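Local coordinates for protein glutamate racemase (Bacillus anthracis, PDB 2DWU) that belongs to the Asp/Glu/hydantoin racemase family, has an alpha/beta fold with two parallel sheets, and is modelled with D-glutamic acid and a potassium ion, at residues G11-G16 with F59-F64; L20-E25 with V74-T79; C44-R49 with Q55-E60; K66-K71 with R238-G243; A87-E90 with P95-G98. All coordinates share one frame; numbering follows the deposited sequence.

Contact 1: residues G11-G16 with F59-F64; sequences GVLDSG and FEMVEF. With DGL (D-glutamic acid), chain H.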
# COMPACT_ATOMS: atom_id res chain seq x y z
N GLY B 11 8.86 15.97 -7.25
CA GLY B 11 10.32 16.02 -7.33
C GLY B 11 10.83 14.65 -6.91
O GLY B 11 10.29 14.07 -5.97
N VAL B 12 11.82 14.11 -7.62
CA VAL B 12 12.41 12.80 -7.26
C VAL B 12 13.92 12.97 -7.22
O VAL B 12 14.51 13.47 -8.19
CB VAL B 12 12.04 11.70 -8.30
CG1 VAL B 12 12.63 10.34 -7.87
CG2 VAL B 12 10.52 11.58 -8.45
N LEU B 13 14.56 12.59 -6.11
CA LEU B 13 16.02 12.71 -6.06
C LEU B 13 16.64 11.35 -5.75
O LEU B 13 16.05 10.49 -5.08
CB LEU B 13 16.46 13.79 -5.06
CG LEU B 13 16.13 13.66 -3.58
CD1 LEU B 13 17.10 12.64 -2.89
CD2 LEU B 13 16.31 15.04 -2.91
N ASP B 14 17.84 11.16 -6.29
CA ASP B 14 18.55 9.90 -6.12
C ASP B 14 20.03 10.18 -6.27
O ASP B 14 20.42 11.24 -6.74
CB ASP B 14 18.10 8.91 -7.21
CG ASP B 14 18.80 7.57 -7.08
OD1 ASP B 14 18.76 6.98 -5.98
OD2 ASP B 14 19.42 7.10 -8.06
N SER B 15 20.86 9.22 -5.89
CA SER B 15 22.28 9.38 -6.05
C SER B 15 22.73 9.23 -7.51
O SER B 15 23.85 9.61 -7.84
CB SER B 15 23.01 8.35 -5.19
OG SER B 15 22.81 7.02 -5.68
N GLY B 16 21.87 8.68 -8.38
CA GLY B 16 22.25 8.48 -9.77
C GLY B 16 21.15 7.96 -10.67
O GLY B 16 20.10 8.60 -10.80
N PHE B 59 20.61 17.87 0.34
CA PHE B 59 20.07 19.21 0.43
C PHE B 59 20.43 20.06 -0.79
O PHE B 59 19.68 20.97 -1.15
CB PHE B 59 20.49 19.88 1.74
CG PHE B 59 19.53 19.60 2.86
CD1 PHE B 59 19.78 18.58 3.78
CD2 PHE B 59 18.32 20.29 2.94
CE1 PHE B 59 18.85 18.25 4.76
CE2 PHE B 59 17.37 19.97 3.92
CZ PHE B 59 17.64 18.94 4.83
N GLU B 60 21.57 19.78 -1.42
CA GLU B 60 21.94 20.49 -2.65
C GLU B 60 20.96 20.08 -3.76
O GLU B 60 20.56 20.91 -4.57
CB GLU B 60 23.37 20.13 -3.08
CG GLU B 60 24.43 20.59 -2.11
CD GLU B 60 25.84 20.49 -2.67
OE1 GLU B 60 26.04 19.78 -3.69
OE2 GLU B 60 26.75 21.12 -2.09
N MET B 61 20.56 18.81 -3.81
CA MET B 61 19.59 18.40 -4.83
C MET B 61 18.23 19.02 -4.55
O MET B 61 17.50 19.35 -5.48
CB MET B 61 19.46 16.86 -4.90
CG MET B 61 20.64 16.19 -5.59
SD MET B 61 20.40 14.45 -5.91
CE MET B 61 20.77 13.72 -4.28
N VAL B 62 17.87 19.15 -3.27
CA VAL B 62 16.57 19.75 -2.94
C VAL B 62 16.56 21.22 -3.40
O VAL B 62 15.54 21.70 -3.90
CB VAL B 62 16.28 19.68 -1.42
CG1 VAL B 62 15.04 20.53 -1.07
CG2 VAL B 62 16.04 18.23 -1.02
N GLU B 63 17.68 21.91 -3.26
CA GLU B 63 17.76 23.30 -3.69
C GLU B 63 17.52 23.40 -5.19
O GLU B 63 16.89 24.34 -5.66
CB GLU B 63 19.13 23.92 -3.35
CG GLU B 63 19.24 24.32 -1.89
CD GLU B 63 18.08 25.21 -1.45
OE1 GLU B 63 17.94 26.32 -2.01
OE2 GLU B 63 17.31 24.80 -0.55
N PHE B 64 18.03 22.41 -5.93
CA PHE B 64 17.82 22.38 -7.36
C PHE B 64 16.34 22.16 -7.67
O PHE B 64 15.75 22.85 -8.51
CB PHE B 64 18.63 21.25 -8.01
CG PHE B 64 18.26 20.99 -9.44
CD1 PHE B 64 18.66 21.87 -10.45
CD2 PHE B 64 17.45 19.91 -9.78
CE1 PHE B 64 18.25 21.67 -11.77
CE2 PHE B 64 17.05 19.70 -11.10
CZ PHE B 64 17.45 20.58 -12.10
N DGL H . 20.66 4.60 -4.86
CA DGL H . 21.46 3.91 -3.80
C DGL H . 20.55 3.28 -2.80
O DGL H . 20.93 2.92 -1.70
CB DGL H . 22.36 2.83 -4.43
CG DGL H . 23.58 3.55 -5.06
CD DGL H . 24.44 4.30 -4.12
OE1 DGL H . 25.19 3.76 -3.31
OE2 DGL H . 24.37 5.60 -4.19
OXT DGL H . 19.30 3.13 -3.15
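Leu13 meets Met61 and Val62 where an inner strand of a parallel alpha/beta sheet carries a covering helix. Strand 11-14 and helix 59-64 run nearly antiparallel, with their axes 9.1 Å apart at closest approach. This is the helix-on-sheet layer of an alpha/beta fold.

The apolar contacts come from the two branches of Leu13. Its CG sits between the backbone N and the carbonyl carbon (chi1 62°). CD2 lies 3.7 Å from Val62 CG2 and also nears Met61 CB. CD1 lies 4.1 Å from Met61 CE. Leu73 and Val75 of strand 70-75 and Ile38 of strand 35-39 also touch Leu13, which buries it.

A polar atom is met by sulfur. Met61 SD lies 3.3 Å from Asp14 O and packs against this carbonyl oxygen at the end of the strand. The bend at the last torsion of Met61 (chi3 -80°) turns CE toward Asp14 O and Leu13 CD1. Tyr46 and Ile38 also pack on Met61.

The hydrogen bonds belong to the turn after the strand. Asp14 OD2 accepts from Gly16 N at 2.9 Å and so closes an Asx turn. The donor stands above the carboxylate plane, 67° out of it. Gly19 N also binds OD2, which helps to fix the carboxylate.

The other oxygen and the next residue reach the D-glutamic acid. Asp14 OD1 takes a weak bond from the ligand N at 3.2 Å. Ser15 OG accepts a second weak bond from that nitrogen and donates to ligand OE2 at 2.6 Å.

Contact 2: residues L20-E25 with V74-T79; sequences LTVASE and VVACNT. With DGL (D-glutamic acid), chain H.
Val22 and Ala76 bring helix 20-25 against the end of strand 70-75 and the residue just past it, with their CA atoms 6.0 Å apart. The contact is small, buried and apolar.

Val22 carries it alone from the helix side. Its CB lies 3.8 Å from Ala76 CB, and both of its methyls touch Ala76 CB too. CG1, anti to the backbone N (chi1 179°), goes on to meet Val74 CG1 tip to tip at 4.0 Å. CG2 lies 3.7 Å from Ala76 O. Val99 touches Val22 as well, and Val12 of strand 9-14 packs on Ala76.

Beyond Ala76 the chain leaves the sheet and starts helix 78-91, with Cys77 at the N-cap. Four bonds from this helix start hold one carboxylate of the D-glutamic acid. Asn78 N and Asn78 ND2 both donate to ligand OXT, the side-chain bond being the straighter. Thr79 N and Thr79 OG1 both donate to ligand O, with OG1 at 2.6 Å. Asn78 OD1 is bonded to Ser211 OG, which helps to fix the amide. Cys77 SG lies 3.3 Å from the ligand N.

The helix dipole probably favours the negative group at this end. An anion held by the first turn of a helix, just past a parallel strand, is a common binding site in alpha/beta folds.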
# COMPACT_ATOMS: atom_id res chain seq x y z
N LEU B 20 15.73 5.35 -11.15
CA LEU B 20 14.80 5.18 -12.26
C LEU B 20 13.83 4.03 -11.96
O LEU B 20 12.75 3.97 -12.53
CB LEU B 20 15.52 4.89 -13.59
CG LEU B 20 16.32 6.05 -14.19
CD1 LEU B 20 16.90 5.55 -15.55
CD2 LEU B 20 15.42 7.29 -14.41
N THR B 21 14.20 3.11 -11.07
CA THR B 21 13.25 2.05 -10.73
C THR B 21 12.04 2.67 -10.02
O THR B 21 10.88 2.27 -10.25
CB THR B 21 13.89 0.94 -9.83
OG1 THR B 21 14.45 1.52 -8.64
CG2 THR B 21 15.01 0.26 -10.58
N VAL B 22 12.30 3.67 -9.16
CA VAL B 22 11.26 4.36 -8.43
C VAL B 22 10.45 5.25 -9.39
O VAL B 22 9.23 5.28 -9.37
CB VAL B 22 11.86 5.22 -7.30
CG1 VAL B 22 10.76 5.95 -6.55
CG2 VAL B 22 12.61 4.33 -6.34
N ALA B 23 11.16 5.98 -10.24
CA ALA B 23 10.48 6.82 -11.20
C ALA B 23 9.54 6.01 -12.09
O ALA B 23 8.41 6.44 -12.34
CB ALA B 23 11.50 7.53 -12.06
N SER B 24 9.98 4.85 -12.55
CA SER B 24 9.14 4.03 -13.42
C SER B 24 7.87 3.61 -12.71
O SER B 24 6.80 3.60 -13.31
CB SER B 24 9.90 2.79 -13.93
OG SER B 24 10.12 1.83 -12.90
N GLU B 25 7.97 3.27 -11.43
CA GLU B 25 6.77 2.87 -10.71
C GLU B 25 5.81 4.04 -10.48
O GLU B 25 4.60 3.85 -10.50
CB GLU B 25 7.17 2.19 -9.40
CG GLU B 25 7.60 0.74 -9.67
CD GLU B 25 6.44 -0.06 -10.24
OE1 GLU B 25 5.43 -0.19 -9.53
OE2 GLU B 25 6.50 -0.53 -11.41
N VAL B 74 10.05 12.93 -3.45
CA VAL B 74 10.32 11.50 -3.20
C VAL B 74 11.84 11.33 -3.14
O VAL B 74 12.58 11.74 -4.06
CB VAL B 74 9.77 10.62 -4.33
CG1 VAL B 74 10.21 9.14 -4.12
CG2 VAL B 74 8.24 10.70 -4.35
N VAL B 75 12.31 10.74 -2.04
CA VAL B 75 13.73 10.44 -1.86
C VAL B 75 13.78 9.00 -2.34
O VAL B 75 13.44 8.06 -1.63
CB VAL B 75 14.17 10.54 -0.38
CG1 VAL B 75 15.68 10.20 -0.25
CG2 VAL B 75 13.94 11.94 0.10
N ALA B 76 14.15 8.84 -3.59
CA ALA B 76 14.17 7.53 -4.22
C ALA B 76 15.33 6.64 -3.78
O ALA B 76 15.26 5.40 -3.92
CB ALA B 76 14.20 7.72 -5.75
N CYS B 77 16.38 7.26 -3.28
CA CYS B 77 17.59 6.56 -2.85
C CYS B 77 17.45 6.08 -1.40
O CYS B 77 17.21 6.90 -0.53
CB CYS B 77 18.77 7.53 -2.96
SG CYS B 77 20.35 6.88 -2.44
N ASN B 78 17.60 4.77 -1.17
CA ASN B 78 17.48 4.25 0.19
C ASN B 78 18.59 4.80 1.09
O ASN B 78 18.34 5.05 2.27
CB ASN B 78 17.52 2.70 0.18
CG ASN B 78 16.36 2.10 -0.61
OD1 ASN B 78 15.37 1.53 -0.04
ND2 ASN B 78 16.45 2.17 -1.91
N THR B 79 19.80 4.96 0.54
CA THR B 79 20.93 5.49 1.32
C THR B 79 20.67 6.94 1.74
O THR B 79 20.89 7.34 2.89
CB THR B 79 22.23 5.43 0.48
OG1 THR B 79 22.47 4.07 0.09
CG2 THR B 79 23.43 5.95 1.28
N DGL H . 20.66 4.60 -4.86
CA DGL H . 21.46 3.91 -3.80
C DGL H . 20.55 3.28 -2.80
O DGL H . 20.93 2.92 -1.70
CB DGL H . 22.36 2.83 -4.43
CG DGL H . 23.58 3.55 -5.06
CD DGL H . 24.44 4.30 -4.12
OE1 DGL H . 25.19 3.76 -3.31
OE2 DGL H . 24.37 5.60 -4.19
OXT DGL H . 19.30 3.13 -3.15

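Contact 3: residues C44-R49 with Q55-E60; sequences CPYGPR and QSFVFE. With DGL (D-glutamic acid), chain H.
Tyr46 and Phe57 form the tight part of this contact, and Arg49 lies on the looser, partly exposed side. Segment 44-49 is the loop before helix 51-65, and it folds back on that helix through a type I beta turn from Tyr46 to Arg49.

On the inner side the tyrosine reaches the helix with the end of its ring. Tyr46 OH lies 3.3 Å from Phe57 CB, and Tyr46 CE1 lies 3.7 Å from Phe57 CD2. The rings are oblique, with planes at 47° and centroids 5.8 Å apart. Val58 CG2 comes to Tyr46 CE2 at 4.3 Å. The buried hydroxyl is hydrogen-bonded to Asp40 OD2.

On the outer side the arginine chain runs extended from CG to NE and crosses the Phe57 ring. The ring edge is presented to one guanidinium face. Phe57 CE2 stands 3.3 Å above that plane, toward its rim, and the two planes are 69° apart. The polar end is held elsewhere: NH1 forms a salt bridge with Glu53, and NE bonds to Arg43 O. A weak bond from NE to Pro45 O ties the loop to itself. Arg43 makes a cation-pi contact with Phe57.

The backbone of the loop faces the D-glutamic acid. Tyr46 N donates to ligand OE2 at 2.8 Å and almost straight, at 176°. Gly47 N donates to ligand OE1 at 2.9 Å. Pro45, which follows a cis peptide bond, touches OE1 with CB. Two successive backbone N-H groups thus grip both oxygens of one carboxylate, and the loop forms this wall of the ligand pocket.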
# COMPACT_ATOMS: atom_id res chain seq x y z
N CYS B 44 27.96 9.57 -7.11
CA CYS B 44 27.46 8.22 -6.84
C CYS B 44 28.74 7.36 -6.76
O CYS B 44 29.66 7.57 -7.56
CB CYS B 44 26.57 7.78 -8.00
SG CYS B 44 25.71 6.21 -7.78
N PRO B 45 28.81 6.38 -5.84
CA PRO B 45 27.80 5.98 -4.85
C PRO B 45 27.77 6.72 -3.52
O PRO B 45 28.79 7.24 -3.05
CB PRO B 45 28.13 4.49 -4.64
CG PRO B 45 29.63 4.52 -4.68
CD PRO B 45 29.93 5.42 -5.86
N TYR B 46 26.57 6.77 -2.93
CA TYR B 46 26.37 7.35 -1.62
C TYR B 46 26.53 6.28 -0.55
O TYR B 46 26.80 6.58 0.62
CB TYR B 46 24.96 7.89 -1.51
CG TYR B 46 24.71 9.21 -2.20
CD1 TYR B 46 25.67 9.82 -3.02
CD2 TYR B 46 23.51 9.86 -1.99
CE1 TYR B 46 25.42 11.08 -3.60
CE2 TYR B 46 23.24 11.09 -2.56
CZ TYR B 46 24.19 11.70 -3.35
OH TYR B 46 23.85 12.94 -3.84
N GLY B 47 26.38 5.02 -0.95
CA GLY B 47 26.42 3.93 0.01
C GLY B 47 27.56 3.93 1.01
O GLY B 47 27.33 3.75 2.19
N PRO B 48 28.80 4.15 0.55
CA PRO B 48 30.00 4.17 1.39
C PRO B 48 30.36 5.52 2.00
O PRO B 48 31.36 5.64 2.72
CB PRO B 48 31.11 3.68 0.45
CG PRO B 48 30.39 3.16 -0.78
CD PRO B 48 29.18 4.05 -0.87
N ARG B 49 29.55 6.54 1.72
CA ARG B 49 29.82 7.88 2.22
C ARG B 49 29.31 8.15 3.63
O ARG B 49 28.41 7.46 4.13
CB ARG B 49 29.22 8.92 1.26
CG ARG B 49 29.81 8.90 -0.13
CD ARG B 49 29.27 10.10 -0.93
NE ARG B 49 29.81 10.12 -2.29
CZ ARG B 49 30.88 10.84 -2.64
NH1 ARG B 49 31.51 11.58 -1.73
NH2 ARG B 49 31.31 10.81 -3.88
N GLN B 55 23.89 13.90 3.64
CA GLN B 55 22.87 14.90 3.93
C GLN B 55 23.15 16.20 3.18
O GLN B 55 22.22 16.83 2.65
CB GLN B 55 22.81 15.22 5.42
CG GLN B 55 22.31 14.09 6.30
CD GLN B 55 22.16 14.51 7.75
OE1 GLN B 55 23.07 15.12 8.32
NE2 GLN B 55 21.03 14.19 8.35
N SER B 56 24.41 16.62 3.11
CA SER B 56 24.73 17.86 2.41
C SER B 56 24.43 17.75 0.92
O SER B 56 23.89 18.68 0.33
CB SER B 56 26.20 18.26 2.63
OG SER B 56 27.10 17.40 1.96
N PHE B 57 24.76 16.60 0.32
CA PHE B 57 24.47 16.40 -1.11
C PHE B 57 22.97 16.37 -1.40
O PHE B 57 22.53 16.85 -2.46
CB PHE B 57 25.05 15.07 -1.62
CG PHE B 57 26.55 14.96 -1.52
CD1 PHE B 57 27.35 16.07 -1.27
CD2 PHE B 57 27.16 13.73 -1.75
CE1 PHE B 57 28.75 15.95 -1.25
CE2 PHE B 57 28.56 13.60 -1.74
CZ PHE B 57 29.34 14.73 -1.49
N VAL B 58 22.20 15.75 -0.51
CA VAL B 58 20.76 15.67 -0.71
C VAL B 58 20.16 17.07 -0.62
O VAL B 58 19.29 17.43 -1.42
CB VAL B 58 20.13 14.74 0.34
CG1 VAL B 58 18.60 14.89 0.34
CG2 VAL B 58 20.53 13.27 0.03
N PHE B 59 20.61 17.87 0.34
CA PHE B 59 20.07 19.21 0.43
C PHE B 59 20.43 20.06 -0.79
O PHE B 59 19.68 20.97 -1.15
CB PHE B 59 20.49 19.88 1.74
CG PHE B 59 19.53 19.60 2.86
CD1 PHE B 59 19.78 18.58 3.78
CD2 PHE B 59 18.32 20.29 2.94
CE1 PHE B 59 18.85 18.25 4.76
CE2 PHE B 59 17.37 19.97 3.92
CZ PHE B 59 17.64 18.94 4.83
N GLU B 60 21.57 19.78 -1.42
CA GLU B 60 21.94 20.49 -2.65
C GLU B 60 20.96 20.08 -3.76
O GLU B 60 20.56 20.91 -4.57
CB GLU B 60 23.37 20.13 -3.08
CG GLU B 60 24.43 20.59 -2.11
CD GLU B 60 25.84 20.49 -2.67
OE1 GLU B 60 26.04 19.78 -3.69
OE2 GLU B 60 26.75 21.12 -2.09
N DGL H . 20.66 4.60 -4.86
CA DGL H . 21.46 3.91 -3.80
C DGL H . 20.55 3.28 -2.80
O DGL H . 20.93 2.92 -1.70
CB DGL H . 22.36 2.83 -4.43
CG DGL H . 23.58 3.55 -5.06
CD DGL H . 24.44 4.30 -4.12
OE1 DGL H . 25.19 3.76 -3.31
OE2 DGL H . 24.37 5.60 -4.19
OXT DGL H . 19.30 3.13 -3.15

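Contact 4: residues K66-K71 with R238-G243; sequences KQFPLK and RFFTTG. With K (potassium ion), chain G.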
# COMPACT_ATOMS: atom_id res chain seq x y z
N LYS B 66 13.78 22.83 -5.92
CA LYS B 66 12.93 23.92 -5.46
C LYS B 66 12.70 24.98 -6.53
O LYS B 66 11.84 25.86 -6.37
CB LYS B 66 13.53 24.57 -4.21
CG LYS B 66 13.15 23.88 -2.93
CD LYS B 66 13.94 24.44 -1.76
CE LYS B 66 13.29 24.05 -0.45
NZ LYS B 66 11.94 24.69 -0.32
N GLN B 67 13.44 24.88 -7.62
CA GLN B 67 13.28 25.82 -8.72
C GLN B 67 12.01 25.48 -9.50
O GLN B 67 11.52 26.27 -10.31
CB GLN B 67 14.51 25.77 -9.63
CG GLN B 67 15.80 26.08 -8.87
CD GLN B 67 17.04 25.98 -9.76
OE1 GLN B 67 17.40 24.90 -10.23
NE2 GLN B 67 17.69 27.13 -9.99
N PHE B 68 11.47 24.29 -9.23
CA PHE B 68 10.25 23.81 -9.88
C PHE B 68 9.08 23.85 -8.92
O PHE B 68 9.26 23.88 -7.70
CB PHE B 68 10.43 22.37 -10.36
CG PHE B 68 11.56 22.19 -11.31
CD1 PHE B 68 12.84 21.94 -10.84
CD2 PHE B 68 11.35 22.25 -12.69
CE1 PHE B 68 13.90 21.76 -11.72
CE2 PHE B 68 12.40 22.07 -13.58
CZ PHE B 68 13.69 21.82 -13.08
N PRO B 69 7.84 23.87 -9.46
CA PRO B 69 6.70 23.90 -8.54
C PRO B 69 6.44 22.51 -7.95
O PRO B 69 5.66 21.75 -8.50
CB PRO B 69 5.54 24.37 -9.43
CG PRO B 69 5.90 23.80 -10.77
CD PRO B 69 7.41 23.94 -10.87
N LEU B 70 7.07 22.19 -6.82
CA LEU B 70 6.89 20.87 -6.22
C LEU B 70 5.64 20.70 -5.39
O LEU B 70 5.32 21.54 -4.53
CB LEU B 70 8.08 20.53 -5.29
CG LEU B 70 9.48 20.71 -5.86
CD1 LEU B 70 10.54 20.35 -4.80
CD2 LEU B 70 9.62 19.84 -7.09
N LYS B 71 4.93 19.60 -5.60
CA LYS B 71 3.76 19.32 -4.78
C LYS B 71 4.17 18.29 -3.73
O LYS B 71 3.54 18.16 -2.69
CB LYS B 71 2.57 18.79 -5.61
CG LYS B 71 2.69 17.37 -6.16
CD LYS B 71 1.32 16.74 -6.58
CE LYS B 71 0.69 17.41 -7.78
NZ LYS B 71 -0.48 16.64 -8.31
N ARG B 238 10.82 15.13 -16.77
CA ARG B 238 12.15 15.68 -17.03
C ARG B 238 13.15 15.01 -16.11
O ARG B 238 12.88 14.83 -14.90
CB ARG B 238 12.18 17.19 -16.74
CG ARG B 238 11.30 18.06 -17.62
CD ARG B 238 11.84 18.18 -19.03
NE ARG B 238 13.19 18.75 -19.11
CZ ARG B 238 13.51 20.04 -18.96
NH1 ARG B 238 12.57 20.95 -18.69
NH2 ARG B 238 14.78 20.42 -19.09
N PHE B 239 14.31 14.67 -16.67
CA PHE B 239 15.37 14.04 -15.88
C PHE B 239 16.64 14.88 -15.95
O PHE B 239 16.96 15.45 -17.01
CB PHE B 239 15.64 12.63 -16.40
CG PHE B 239 14.48 11.70 -16.24
CD1 PHE B 239 14.42 10.83 -15.15
CD2 PHE B 239 13.42 11.72 -17.15
CE1 PHE B 239 13.32 9.98 -14.97
CE2 PHE B 239 12.31 10.88 -16.98
CZ PHE B 239 12.27 10.00 -15.88
N PHE B 240 17.33 14.99 -14.83
CA PHE B 240 18.55 15.77 -14.74
C PHE B 240 19.64 14.95 -14.06
O PHE B 240 19.36 14.14 -13.17
CB PHE B 240 18.28 17.03 -13.92
CG PHE B 240 17.26 17.95 -14.52
CD1 PHE B 240 17.63 18.86 -15.51
CD2 PHE B 240 15.94 17.89 -14.12
CE1 PHE B 240 16.68 19.70 -16.09
CE2 PHE B 240 14.97 18.73 -14.70
CZ PHE B 240 15.36 19.64 -15.69
N THR B 241 20.89 15.15 -14.48
CA THR B 241 22.00 14.40 -13.89
C THR B 241 23.22 15.28 -13.73
O THR B 241 23.41 16.25 -14.49
CB THR B 241 22.40 13.20 -14.76
OG1 THR B 241 23.50 12.51 -14.14
CG2 THR B 241 22.84 13.65 -16.15
N THR B 242 24.03 14.98 -12.72
CA THR B 242 25.24 15.75 -12.51
C THR B 242 26.40 15.08 -13.23
O THR B 242 27.50 15.64 -13.30
CB THR B 242 25.61 15.86 -11.03
OG1 THR B 242 25.68 14.54 -10.46
CG2 THR B 242 24.60 16.74 -10.27
N GLY B 243 26.18 13.88 -13.75
CA GLY B 243 27.24 13.19 -14.47
C GLY B 243 27.06 13.36 -15.96
O GLY B 243 26.45 14.31 -16.43
K K G . 27.85 18.51 -12.77
O HOH W 1 27.44 18.88 -9.88
O HOH W 2 29.99 19.60 -10.55
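Phe68 and Phe240 both set CG anti to their own carbonyl carbon, with chi1 -58° and -62°, and these torsions send the rings toward each other from opposite directions. The meeting is confined to the far ends of the rings. Phe68 CZ lies 3.7 Å from Phe240 CE2 and 3.8 Å from Phe240 CZ. The planes make 44° with each other, and the centroids are 5.7 Å apart. The pair is oblique.

Each ring has further neighbours. Phe64 packs edge-to-face with Phe240, and Cys36 of strand 35-39 touches both rings. The guanidinium of Arg238 covers Phe240 CZ, which stands 3.5 Å off its plane, toward the rim. Phe68 is the first residue of the inverse gamma turn centred on Pro69, which leads into strand 70-75.

Past Phe240 the strand ends in an ST turn. In it Thr241 OG1 accepts a hydrogen bond from the backbone, from Gly243 N at 3.0 Å. The backbone oxygen of Thr242 binds the potassium ion at 2.9 Å. Val265 O, Asp266 OD2 and two waters complete the ligands of the ion.

The contact joins the loop before one sheet strand to another strand of that sheet, and the second strand leads into a potassium site built largely from backbone and water oxygens.

Contact 5: residues A87-E90 with P95-G98; sequences ALQE and PVIG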
# COMPACT_ATOMS: atom_id res chain seq x y z
N ALA B 87 15.43 14.92 8.44
CA ALA B 87 15.84 16.31 8.26
C ALA B 87 15.00 17.01 7.20
O ALA B 87 14.62 18.18 7.35
CB ALA B 87 17.30 16.37 7.89
N LEU B 88 14.72 16.29 6.12
CA LEU B 88 13.92 16.85 5.03
C LEU B 88 12.46 17.07 5.43
O LEU B 88 11.88 18.10 5.10
CB LEU B 88 13.97 15.92 3.81
CG LEU B 88 15.28 15.87 3.03
CD1 LEU B 88 15.21 14.77 1.98
CD2 LEU B 88 15.55 17.21 2.39
N GLN B 89 11.88 16.11 6.13
CA GLN B 89 10.48 16.23 6.53
C GLN B 89 10.30 17.40 7.48
O GLN B 89 9.26 18.05 7.47
CB GLN B 89 10.00 14.92 7.16
CG GLN B 89 10.01 13.78 6.14
CD GLN B 89 9.47 12.47 6.69
OE1 GLN B 89 9.72 12.11 7.85
NE2 GLN B 89 8.73 11.74 5.85
N GLU B 90 11.33 17.67 8.26
CA GLU B 90 11.29 18.79 9.20
C GLU B 90 11.43 20.11 8.44
O GLU B 90 10.68 21.06 8.68
CB GLU B 90 12.43 18.66 10.21
CG GLU B 90 12.43 19.69 11.35
CD GLU B 90 12.63 21.13 10.88
OE1 GLU B 90 13.59 21.40 10.11
OE2 GLU B 90 11.82 22.00 11.29
N PRO B 95 4.83 17.32 1.31
CA PRO B 95 5.01 15.93 1.74
C PRO B 95 6.34 15.40 1.19
O PRO B 95 6.65 15.59 0.01
CB PRO B 95 3.85 15.20 1.08
CG PRO B 95 2.80 16.25 0.93
CD PRO B 95 3.59 17.48 0.55
N VAL B 96 7.09 14.71 2.03
CA VAL B 96 8.35 14.11 1.62
C VAL B 96 8.18 12.61 1.87
O VAL B 96 7.94 12.18 3.00
CB VAL B 96 9.58 14.63 2.44
CG1 VAL B 96 10.84 13.95 1.91
CG2 VAL B 96 9.73 16.15 2.29
N ILE B 97 8.28 11.83 0.80
CA ILE B 97 8.09 10.38 0.89
C ILE B 97 9.43 9.70 0.61
O ILE B 97 10.03 9.91 -0.46
CB ILE B 97 7.06 9.88 -0.18
CG1 ILE B 97 5.62 10.30 0.19
CG2 ILE B 97 7.06 8.36 -0.22
CD1 ILE B 97 5.32 11.79 0.08
N GLY B 98 9.89 8.89 1.55
CA GLY B 98 11.14 8.16 1.40
C GLY B 98 10.81 6.75 0.96
O GLY B 98 9.65 6.30 1.03
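Gln89 and Leu88 lie over Val96 inside a beta-alpha-beta unit made of strand 70-75, helix 78-91 and strand 96-98. The contact joins the last turn of the helix to the strand that follows it. The CA atoms of Gln89 and Val96 are 5.8 Å apart.

Val96 is the centre. Its CG1 is anti to the backbone N (chi1 -179°) and comes to Leu88 CB at 4.2 Å. Its CG2 is anti to the carbonyl carbon and reaches the backbone, 4.0 Å from Leu88 O. The branches thus touch the side chain and the carbonyl of the same residue. Leu73 and Val75 of the neighbouring strand also pack on Val96.

Leu88 touches the valine with its CB. The rest of its side chain has other partners, Val58, Phe59 and Val62 of helix 51-65, with Val75 of the sheet. It therefore links the two helices and the strands.

Gln89 starts off beside the strand, and its end then comes nearer. The chain is extended beyond CG (chi2 -177°) and crosses the valine obliquely, with Gln89 CG 3.8 Å from Val96 CB. This carries the amide alongside Val96 CB to the strand backbone. There Gln89 NE2 donates to Val96 O at 3.0 Å and 162°. The oxygen lies in the plane of the Gln89 amide, while NE2 is tilted from the plane of the Val96 carbonyl.

How the contacts relate
Contacts 1, 2, 4 and 5 all reach the same six-stranded parallel sheet. Contacts 1 and 2 are joined through adjacent strands, with Leu13 O 2.9 Å from Ala76 N. Contacts 2 and 5 are joined likewise, with Val75 N 2.9 Å from Ile97 O. Contacts 1 and 3 share helix 51-65, and Met61 CE touches Tyr46 OH. Contacts 1, 2 and 3 all touch the D-glutamic acid, and Thr189 also bonds to it. Contacts 2 and 3 supply donors to its two carboxylates; contact 1 reaches its nitrogen and the carboxylate held by contact 3. Contact 4 lies about 7 Å between centres from contact 1, through Phe64 and Phe240, but about 16 Å from contact 3.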